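Local coordinates for protein BZZ1 (Saccharomyces cerevisiae, PDB 2A28) that serves in endocytosis, vacuolar trafficking and polarity of the actin cytoskeleton, and is represented here by its second SH3 domain, at residues T26-D31 against W36-C41; Y9-Q12 against I17-D20. All coordinates share one frame; numbering follows the deposited sequence. Where two conformers were deposited one is given.

Contact 1: residues T26-D31 against W36-C41; sequences TVIRGD and WTYGEC
Arg29 and Tyr38 pair across the antiparallel hairpin while Ile28 also faces Tyr38, the classic beta bulge that shifts the register by one residue after Val27 and Gly39. Tyr38 O takes two N-H groups, Ile28 N at 2.9 Å and Arg29 N at 3.0 Å, the first in the carbonyl plane and the second tilted 21° from it. Tyr38 N returns a bond to Arg29 O. The Ile28 side chain lies obliquely to the Tyr38 ring: Ile28 CG2, anti to the backbone N, reaches Tyr38 CD2 at 3.6 Å, while Ile28 CD1 meets Glu40 CB.

Arg29 starts with CG anti to its backbone N (chi1 -168°), then bends at chi2 and chi3, carrying the guanidinium along the partner strand. There NH1 bonds two oxygens close to the guanidinium plane, Trp36 O at 2.9 Å across the contact and, at 2.9 Å, Gly30 O of the next residue in its own loop, where NH1 sits above the carbonyl plane. Tyr38 CB lies over one guanidinium face near the rim. Thr37 sends CG2 to 3.5 Å from Arg29 O and to the methyls of Val27. Its OG1 bonds to Thr50 and reaches Asp31 N through a shared water, while Asp31 OD2 also bonds Thr50. Thr26 and Glu40 lie side by side; in one of two Glu40 conformers a water joins Thr26 OG1 to Glu40 OE2, whereas OE1 holds Gly43 N. Gly39 brings its CA within 3.0 Å of Thr26 O.

The bulge thus starts the chain's departure into the n-Src loop, and the arginine ties that loop's two ends together, its charge probably polarising Trp36 O and meeting Asp32 in a long, weak ion pair.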
loop_
_atom_site.group_PDB
_atom_site.type_symbol
_atom_site.label_atom_id
_atom_site.label_comp_id
_atom_site.label_asym_id
_atom_site.label_seq_id
_atom_site.Cartn_x
_atom_site.Cartn_y
_atom_site.Cartn_z
ATOM N N THR A 26 -2.182 -7.219 -0.692
ATOM C CA THR A 26 -1.392 -8.310 -0.121
ATOM C C THR A 26 -0.031 -7.768 0.274
ATOM O O THR A 26 0.657 -7.093 -0.533
ATOM C CB THR A 26 -1.236 -9.425 -1.162
ATOM O OG1 THR A 26 -2.586 -9.883 -1.439
ATOM C CG2 THR A 26 -0.419 -10.561 -0.580
ATOM N N VAL A 27 0.371 -8.004 1.525
ATOM C CA VAL A 27 1.630 -7.492 2.033
ATOM C C VAL A 27 2.767 -8.389 1.593
ATOM O O VAL A 27 2.715 -9.585 1.820
ATOM C CB VAL A 27 1.617 -7.439 3.546
ATOM C CG1 VAL A 27 2.978 -7.097 4.121
ATOM C CG2 VAL A 27 0.558 -6.399 3.963
ATOM N N ILE A 28 3.784 -7.766 0.990
ATOM C CA ILE A 28 5.016 -8.455 0.622
ATOM C C ILE A 28 6.106 -8.147 1.620
ATOM O O ILE A 28 6.793 -9.099 2.066
ATOM C CB ILE A 28 5.398 -8.117 -0.810
ATOM C CG1 ILE A 28 4.310 -8.569 -1.835
ATOM C CG2 ILE A 28 6.749 -8.715 -1.209
ATOM C CD1 ILE A 28 4.529 -8.028 -3.231
ATOM N N ARG A 29 6.284 -6.910 2.042
ATOM C CA ARG A 29 7.275 -6.469 3.037
ATOM C C ARG A 29 6.554 -5.472 3.923
ATOM O O ARG A 29 6.077 -4.450 3.451
ATOM C CB ARG A 29 8.566 -5.937 2.380
ATOM C CG ARG A 29 9.788 -5.708 3.252
ATOM C CD ARG A 29 9.825 -4.383 3.982
ATOM N NE ARG A 29 9.954 -3.269 3.071
ATOM C CZ ARG A 29 9.368 -2.079 3.178
ATOM N NH1 ARG A 29 8.527 -1.758 4.168
ATOM N NH2 ARG A 29 9.576 -1.190 2.278
ATOM N N GLY A 30 6.397 -5.821 5.189
ATOM C CA GLY A 30 5.622 -5.004 6.099
ATOM C C GLY A 30 6.389 -3.773 6.453
ATOM O O GLY A 30 7.588 -3.583 6.246
ATOM N N ASP A 31 5.674 -2.879 7.137
ATOM C CA ASP A 31 6.312 -1.644 7.576
ATOM C C ASP A 31 7.477 -1.908 8.496
ATOM O O ASP A 31 7.294 -2.567 9.479
ATOM C CB ASP A 31 5.252 -0.770 8.270
ATOM C CG ASP A 31 5.644 0.668 8.379
ATOM O OD1 ASP A 31 6.816 1.065 8.541
ATOM O OD2 ASP A 31 4.805 1.546 8.177
ATOM N N TRP A 36 6.021 2.975 5.265
ATOM C CA TRP A 36 5.650 2.397 3.970
ATOM C C TRP A 36 5.602 0.901 4.089
ATOM O O TRP A 36 6.509 0.265 4.633
ATOM C CB TRP A 36 6.677 2.835 2.915
ATOM C CG TRP A 36 6.653 4.320 2.757
ATOM C CD1 TRP A 36 7.418 5.175 3.495
ATOM C CD2 TRP A 36 5.887 5.119 1.857
ATOM N NE1 TRP A 36 7.169 6.468 3.131
ATOM C CE2 TRP A 36 6.231 6.470 2.118
ATOM C CE3 TRP A 36 4.953 4.809 0.864
ATOM C CZ2 TRP A 36 5.654 7.494 1.410
ATOM C CZ3 TRP A 36 4.382 5.837 0.160
ATOM C CH2 TRP A 36 4.738 7.138 0.451
ATOM N N THR A 37 4.618 0.323 3.417
ATOM C CA THR A 37 4.515 -1.128 3.207
ATOM C C THR A 37 4.654 -1.401 1.731
ATOM O O THR A 37 4.229 -0.579 0.897
ATOM C CB THR A 37 3.161 -1.598 3.704
ATOM O OG1 THR A 37 3.051 -1.349 5.115
ATOM C CG2 THR A 37 2.878 -3.078 3.452
ATOM N N TYR A 38 5.324 -2.479 1.405
ATOM C CA TYR A 38 5.480 -2.919 0.007
ATOM C C TYR A 38 4.464 -4.031 -0.206
ATOM O O TYR A 38 4.470 -5.037 0.535
ATOM C CB TYR A 38 6.890 -3.457 -0.191
ATOM C CG TYR A 38 7.197 -3.927 -1.600
ATOM C CD1 TYR A 38 7.143 -3.035 -2.641
ATOM C CD2 TYR A 38 7.556 -5.247 -1.794
ATOM C CE1 TYR A 38 7.435 -3.486 -3.907
ATOM C CE2 TYR A 38 7.846 -5.691 -3.104
ATOM C CZ TYR A 38 7.779 -4.784 -4.142
ATOM O OH TYR A 38 8.055 -5.146 -5.457
ATOM N N GLY A 39 3.579 -3.896 -1.204
ATOM C CA GLY A 39 2.594 -4.933 -1.426
ATOM C C GLY A 39 2.009 -4.853 -2.821
ATOM O O GLY A 39 2.443 -4.096 -3.649
ATOM N N GLU A 40 0.980 -5.660 -2.998
ATOM C CA GLU A 40 0.400 -5.808 -4.331
ATOM C C GLU A 40 -1.131 -5.842 -4.271
ATOM O O GLU A 40 -1.683 -6.522 -3.406
ATOM C CB GLU A 40 0.915 -7.176 -4.787
ATOM C CG GLU A 40 0.462 -7.894 -6.009
ATOM C CD GLU A 40 -0.696 -8.846 -5.786
ATOM O OE1 GLU A 40 -1.699 -8.779 -6.535
ATOM O OE2 GLU A 40 -0.656 -9.708 -4.862
ATOM N N CYS A 41 -1.774 -5.181 -5.213
ATOM C CA CYS A 41 -3.240 -5.181 -5.299
ATOM C C CYS A 41 -3.606 -5.411 -6.759
ATOM O O CYS A 41 -3.364 -4.554 -7.596
ATOM C CB CYS A 41 -3.835 -3.899 -4.767
ATOM S SG CYS A 41 -5.653 -3.863 -4.819
HETATM O O HOH W 1 -2.413 -11.381 -3.744
HETATM O O HOH W 2 2.822 -3.208 7.255
#

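Contact 2: residues Y9-Q12 against I17-D20; sequences YEAQ and ISID
Tyr9 and Ile19 form a single antiparallel hydrogen-bonded bridge across the RT loop, with Tyr9 N to Ile19 O at 2.9 Å and Ile19 N to Tyr9 O at 3.0 Å. Ser18 CA adds a CA-H...O contact to the same Tyr9 O.

Beyond the bridge a side chain takes over from backbone pairing. Ser18 OG stands anti to its own carbonyl carbon, beside its backbone N (chi1 -62°), which brings it across to accept the N-H of Ala11 at 2.9 Å in an almost straight bond of 177°. The hydroxyl also lies against Glu10 CA, and Ala11 CB closes over it at 3.6 Å. Without the hydroxyl, as with an alanine here, the Ala11 N-H would probably lose its acceptor and the Ala11 end would be held less firmly to the other arm.

On the face opposite the Ser18 side chain, Tyr9 CB packs on Ile19 CG1 at 3.8 Å. The Tyr9 ring leaves with CG anti to the backbone N and turns an edge to Ile17 O: Tyr9 CD2 is 3.7 Å from this oxygen, which lies in the ring plane. Ile17 O is buried here and has no hydrogen-bonding partner, and the slightly positive C-H edge is likely to ease its burial. At the far end of the ring, Tyr9 OH accepts from Gln12 NE2 at 3.2 Å and bonds to Glu16 OE1, which also holds Gln12 N. Ile19 packs on Phe48 and Tyr52.

One hydroxyl thus stands in for a backbone acceptor beyond the single bridge, and the bonds of Gln12 and Glu16 to Tyr9 OH probably limit how far the ring can swing.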
loop_
_atom_site.group_PDB
_atom_site.type_symbol
_atom_site.label_atom_id
_atom_site.label_comp_id
_atom_site.label_asym_id
_atom_site.label_seq_id
_atom_site.Cartn_x
_atom_site.Cartn_y
_atom_site.Cartn_z
ATOM N N TYR A 9 -4.288 7.289 -1.661
ATOM C CA TYR A 9 -2.951 7.817 -1.836
ATOM C C TYR A 9 -2.638 7.842 -3.317
ATOM O O TYR A 9 -2.886 6.832 -3.993
ATOM C CB TYR A 9 -1.902 6.984 -1.053
ATOM C CG TYR A 9 -0.532 7.533 -1.277
ATOM C CD1 TYR A 9 -0.166 8.775 -0.718
ATOM C CD2 TYR A 9 0.426 6.863 -2.031
ATOM C CE1 TYR A 9 1.072 9.303 -0.912
ATOM C CE2 TYR A 9 1.707 7.408 -2.215
ATOM C CZ TYR A 9 1.999 8.610 -1.641
ATOM O OH TYR A 9 3.227 9.200 -1.832
ATOM N N GLU A 10 -2.109 8.925 -3.818
ATOM C CA GLU A 10 -1.625 9.076 -5.194
ATOM C C GLU A 10 -0.101 8.888 -5.207
ATOM O O GLU A 10 0.665 9.618 -4.563
ATOM C CB GLU A 10 -1.979 10.418 -5.761
ATOM C CG GLU A 10 -1.669 10.828 -7.167
ATOM C CD GLU A 10 -1.873 12.319 -7.463
ATOM O OE1 GLU A 10 -2.691 12.968 -6.758
ATOM O OE2 GLU A 10 -1.228 12.898 -8.381
ATOM N N ALA A 11 0.347 7.882 -5.949
ATOM C CA ALA A 11 1.802 7.604 -6.013
ATOM C C ALA A 11 2.534 8.862 -6.464
ATOM O O ALA A 11 2.115 9.629 -7.337
ATOM C CB ALA A 11 2.030 6.497 -7.031
ATOM N N GLN A 12 3.718 9.010 -5.914
ATOM C CA GLN A 12 4.639 10.074 -6.231
ATOM C C GLN A 12 6.004 9.548 -6.657
ATOM O O GLN A 12 6.966 10.206 -6.284
ATOM C CB GLN A 12 4.808 11.006 -5.029
ATOM C CG GLN A 12 3.517 11.624 -4.527
ATOM C CD GLN A 12 3.710 12.733 -3.503
ATOM O OE1 GLN A 12 3.983 13.887 -3.821
ATOM N NE2 GLN A 12 3.469 12.404 -2.263
ATOM N N ILE A 17 2.751 2.961 -5.287
ATOM C CA ILE A 17 1.493 2.655 -5.967
ATOM C C ILE A 17 0.378 3.515 -5.381
ATOM O O ILE A 17 0.331 3.837 -4.210
ATOM C CB ILE A 17 1.104 1.170 -5.929
ATOM C CG1 ILE A 17 1.025 0.620 -4.507
ATOM C CG2 ILE A 17 1.993 0.302 -6.841
ATOM C CD1 ILE A 17 0.331 -0.701 -4.420
ATOM N N SER A 18 -0.516 3.892 -6.266
ATOM C CA SER A 18 -1.771 4.551 -5.833
ATOM C C SER A 18 -2.724 3.522 -5.244
ATOM O O SER A 18 -2.904 2.462 -5.767
ATOM C CB SER A 18 -2.415 5.302 -6.998
ATOM O OG SER A 18 -1.526 6.342 -7.455
ATOM N N ILE A 19 -3.349 3.859 -4.128
ATOM C CA ILE A 19 -4.396 3.058 -3.475
ATOM C C ILE A 19 -5.614 3.919 -3.285
ATOM O O ILE A 19 -5.540 5.128 -3.165
ATOM C CB ILE A 19 -3.868 2.455 -2.178
ATOM C CG1 ILE A 19 -3.498 3.509 -1.136
ATOM C CG2 ILE A 19 -2.694 1.573 -2.521
ATOM C CD1 ILE A 19 -3.225 2.971 0.241
ATOM N N ASP A 20 -6.759 3.203 -3.237
ATOM C CA ASP A 20 -8.072 3.812 -3.060
ATOM C C ASP A 20 -8.781 3.057 -1.950
ATOM O O ASP A 20 -8.574 1.865 -1.759
ATOM C CB ASP A 20 -8.936 3.719 -4.322
ATOM C CG ASP A 20 -8.249 4.351 -5.515
ATOM O OD1 ASP A 20 -8.193 5.610 -5.526
ATOM O OD2 ASP A 20 -7.734 3.686 -6.444
#

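In the fold
Contact 2 clasps the RT loop and contact 1 spans the n-Src loop; their centres lie about 13 Å apart on opposite sides of the chain's centre, following one another along the sequence. They touch at two places. Trp36 CH2 comes to 3.4 Å from Tyr9 OH, and deeper in, Gly39 O lies 4.1 Å from Ile17 CD1. In SH3 domains the groove for proline-rich peptides runs between these two loops, with a tryptophan and tyrosines lining it; Trp36, Tyr9, Pro49 and Tyr52 are consistent with that surface, although no peptide ligand is present. Strand 44-49 links the contacts, pairing with strand 36-41 and giving Leu47 as backbone partner to Ile17.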